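Local coordinates for protein N-acetylglucosamine-specific lectin (Saxidomus purpuratus, PDB 6A7T) that binds N-acetylglucosamine through a C-type lectin domain that recognises carbohydrate independently of calcium, at residues G47-D50 with S51-F54. Sequence-based numbering, arbitrary orientation.
Sequences GWED and SKTF
With CG of Trp48 trans to its backbone N (chi1 -176°) and Lys52 likewise extended at chi1, the indole and the lysine chain meet one turn apart, CD of Lys52 lying 3.8 Å from CZ3 of Trp48. The approach to the ring is oblique, and Glu49 CD sits in plane at the indole edge. Lys52 then bends at chi4, and its ammonium forms a salt bridge with Glu56 further along the helix. Ser51 turns OG back beside its own N, where both groups donate to the carbonyl of Gly47: Ser51 N to Gly47 O is 2.8 Å, Ser51 OG to Gly47 O 2.9 Å. The amide N lies 18° from the carbonyl plane of Gly47 whereas OG rises 44° out of it, so the two donors reach the oxygen from different directions. On the exposed side, a water links Asp50 OD1 (2.7 Å) to Thr53 OG1 (2.8 Å). Successive i to i+4 backbone bonds, such as Lys52 N to Trp48 O at 2.9 Å, establish a regular alpha-helical turn. Trp48 NE1 bonds to Ile89 O, and both Trp48 and Ser51 touch Leu62, so the buried side of the helix packs on strands 61-62 and 86-94. Gly47 is the N-cap of helix 48-57, the first helix of this C-type lectin fold.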
ATOM      1  N   GLY A  47      -9.807  17.731  19.865  1.00  9.58           N
ATOM      2  CA  GLY A  47     -10.433  18.522  18.859  1.00 10.51           C
ATOM      3  C   GLY A  47      -9.756  18.287  17.523  1.00 10.59           C
ATOM      4  O   GLY A  47      -8.705  17.677  17.484  1.00  9.19           O
ATOM      5  N   TRP A  48     -10.413  18.683  16.437  1.00  9.24           N
ATOM      6  CA  TRP A  48      -9.908  18.342  15.090  1.00  8.58           C
ATOM      7  C   TRP A  48      -8.544  18.981  14.869  1.00  9.19           C
ATOM      8  O   TRP A  48      -7.635  18.283  14.397  1.00  8.31           O
ATOM      9  CB  TRP A  48     -10.898  18.754  14.021  1.00  8.07           C
ATOM     10  CG  TRP A  48     -10.495  18.359  12.643  1.00  8.32           C
ATOM     11  CD1 TRP A  48     -10.899  17.230  11.997  1.00  8.41           C
ATOM     12  CD2 TRP A  48      -9.656  19.070  11.727  1.00  7.33           C
ATOM     13  NE1 TRP A  48     -10.404  17.213  10.731  1.00  7.74           N
ATOM     14  CE2 TRP A  48      -9.614  18.325  10.550  1.00  7.61           C
ATOM     15  CE3 TRP A  48      -8.943  20.276  11.790  1.00  8.16           C
ATOM     16  CZ2 TRP A  48      -8.843  18.720   9.469  1.00  7.22           C
ATOM     17  CZ3 TRP A  48      -8.286  20.730  10.666  1.00  7.88           C
ATOM     18  CH2 TRP A  48      -8.196  19.929   9.533  1.00  7.98           C
ATOM     19  N   GLU A  49      -8.413  20.276  15.175  1.00  9.04           N
ATOM     20  CA  GLU A  49      -7.114  20.932  15.036  1.00  9.62           C
ATOM     21  C   GLU A  49      -6.051  20.238  15.911  1.00  9.00           C
ATOM     22  O   GLU A  49      -4.923  20.081  15.452  1.00 10.05           O
ATOM     23  CB  GLU A  49      -7.196  22.405  15.422  1.00 11.56           C
ATOM     24  CG  GLU A  49      -7.879  23.231  14.373  1.00 13.64           C
ATOM     25  CD  GLU A  49      -7.106  23.450  13.078  1.00 16.77           C
ATOM     26  OE1 GLU A  49      -5.911  23.121  13.023  1.00 22.13           O
ATOM     27  OE2 GLU A  49      -7.714  24.037  12.154  1.00 22.53           O
ATOM     28  N   ASP A  50      -6.365  19.904  17.165  1.00  8.66           N
ATOM     29  CA  ASP A  50      -5.380  19.209  17.998  1.00  8.99           C
ATOM     30  C   ASP A  50      -5.057  17.798  17.463  1.00  7.64           C
ATOM     31  O   ASP A  50      -3.929  17.345  17.650  1.00  8.37           O
ATOM     32  CB  ASP A  50      -5.784  19.133  19.463  1.00 10.65           C
ATOM     33  CG  ASP A  50      -5.664  20.483  20.148  1.00 13.06           C
ATOM     34  OD1 ASP A  50      -4.984  21.381  19.596  1.00 15.25           O
ATOM     35  OD2 ASP A  50      -6.215  20.601  21.279  1.00 15.28           O
ATOM     36  N   SER A  51      -6.021  17.177  16.799  1.00  7.35           N
ATOM     37  CA  SER A  51      -5.762  15.870  16.120  1.00  6.76           C
ATOM     38  C   SER A  51      -4.806  16.082  14.954  1.00  6.75           C
ATOM     39  O   SER A  51      -3.933  15.227  14.726  1.00  5.92           O
ATOM     40  CB  SER A  51      -7.055  15.209  15.659  1.00  6.95           C
ATOM     41  OG  SER A  51      -7.939  14.997  16.764  1.00  8.15           O
ATOM     42  N   LYS A  52      -5.010  17.138  14.175  1.00  6.61           N
ATOM     43  CA  LYS A  52      -4.110  17.443  13.060  1.00  7.08           C
ATOM     44  C   LYS A  52      -2.668  17.608  13.567  1.00  6.96           C
ATOM     45  O   LYS A  52      -1.734  17.017  13.012  1.00  6.32           O
ATOM     46  CB  LYS A  52      -4.599  18.686  12.338  1.00  8.16           C
ATOM     47  CG  LYS A  52      -3.826  19.117  11.100  1.00  9.82           C
ATOM     48  CD  LYS A  52      -4.470  20.309  10.470  1.00 12.73           C
ATOM     49  CE  LYS A  52      -3.846  20.637   9.154  1.00 15.92           C
ATOM     50  NZ  LYS A  52      -2.519  21.233   9.376  1.00 19.31           N
ATOM     51  N   THR A  53      -2.512  18.399  14.623  1.00  7.89           N
ATOM     52  CA  THR A  53      -1.240  18.622  15.295  1.00  9.17           C
ATOM     53  C   THR A  53      -0.627  17.309  15.772  1.00  8.89           C
ATOM     54  O   THR A  53       0.596  17.051  15.621  1.00  9.91           O
ATOM     55  CB  THR A  53      -1.430  19.606  16.460  1.00 10.51           C
ATOM     56  OG1 THR A  53      -1.807  20.817  15.815  1.00 13.69           O
ATOM     57  CG2 THR A  53      -0.142  19.811  17.229  1.00 13.51           C
ATOM     58  N   PHE A  54      -1.452  16.464  16.357  1.00  7.92           N
ATOM     59  CA  PHE A  54      -0.989  15.230  16.912  1.00  7.44           C
ATOM     60  C   PHE A  54      -0.456  14.329  15.809  1.00  7.62           C
ATOM     61  O   PHE A  54       0.636  13.804  15.944  1.00  7.63           O
ATOM     62  CB  PHE A  54      -2.084  14.498  17.678  1.00  8.46           C
ATOM     63  CG  PHE A  54      -1.670  13.111  18.055  1.00  8.48           C
ATOM     64  CD1 PHE A  54      -0.658  12.917  18.988  1.00  9.81           C
ATOM     65  CD2 PHE A  54      -2.223  12.009  17.432  1.00  8.67           C
ATOM     66  CE1 PHE A  54      -0.239  11.632  19.306  1.00 10.24           C
ATOM     67  CE2 PHE A  54      -1.788  10.724  17.749  1.00  9.53           C
ATOM     68  CZ  PHE A  54      -0.824  10.538  18.707  1.00 10.28           C
TER
HETATM   69  O   HOH W   1      -3.242  22.218  17.765  1.00 21.61           O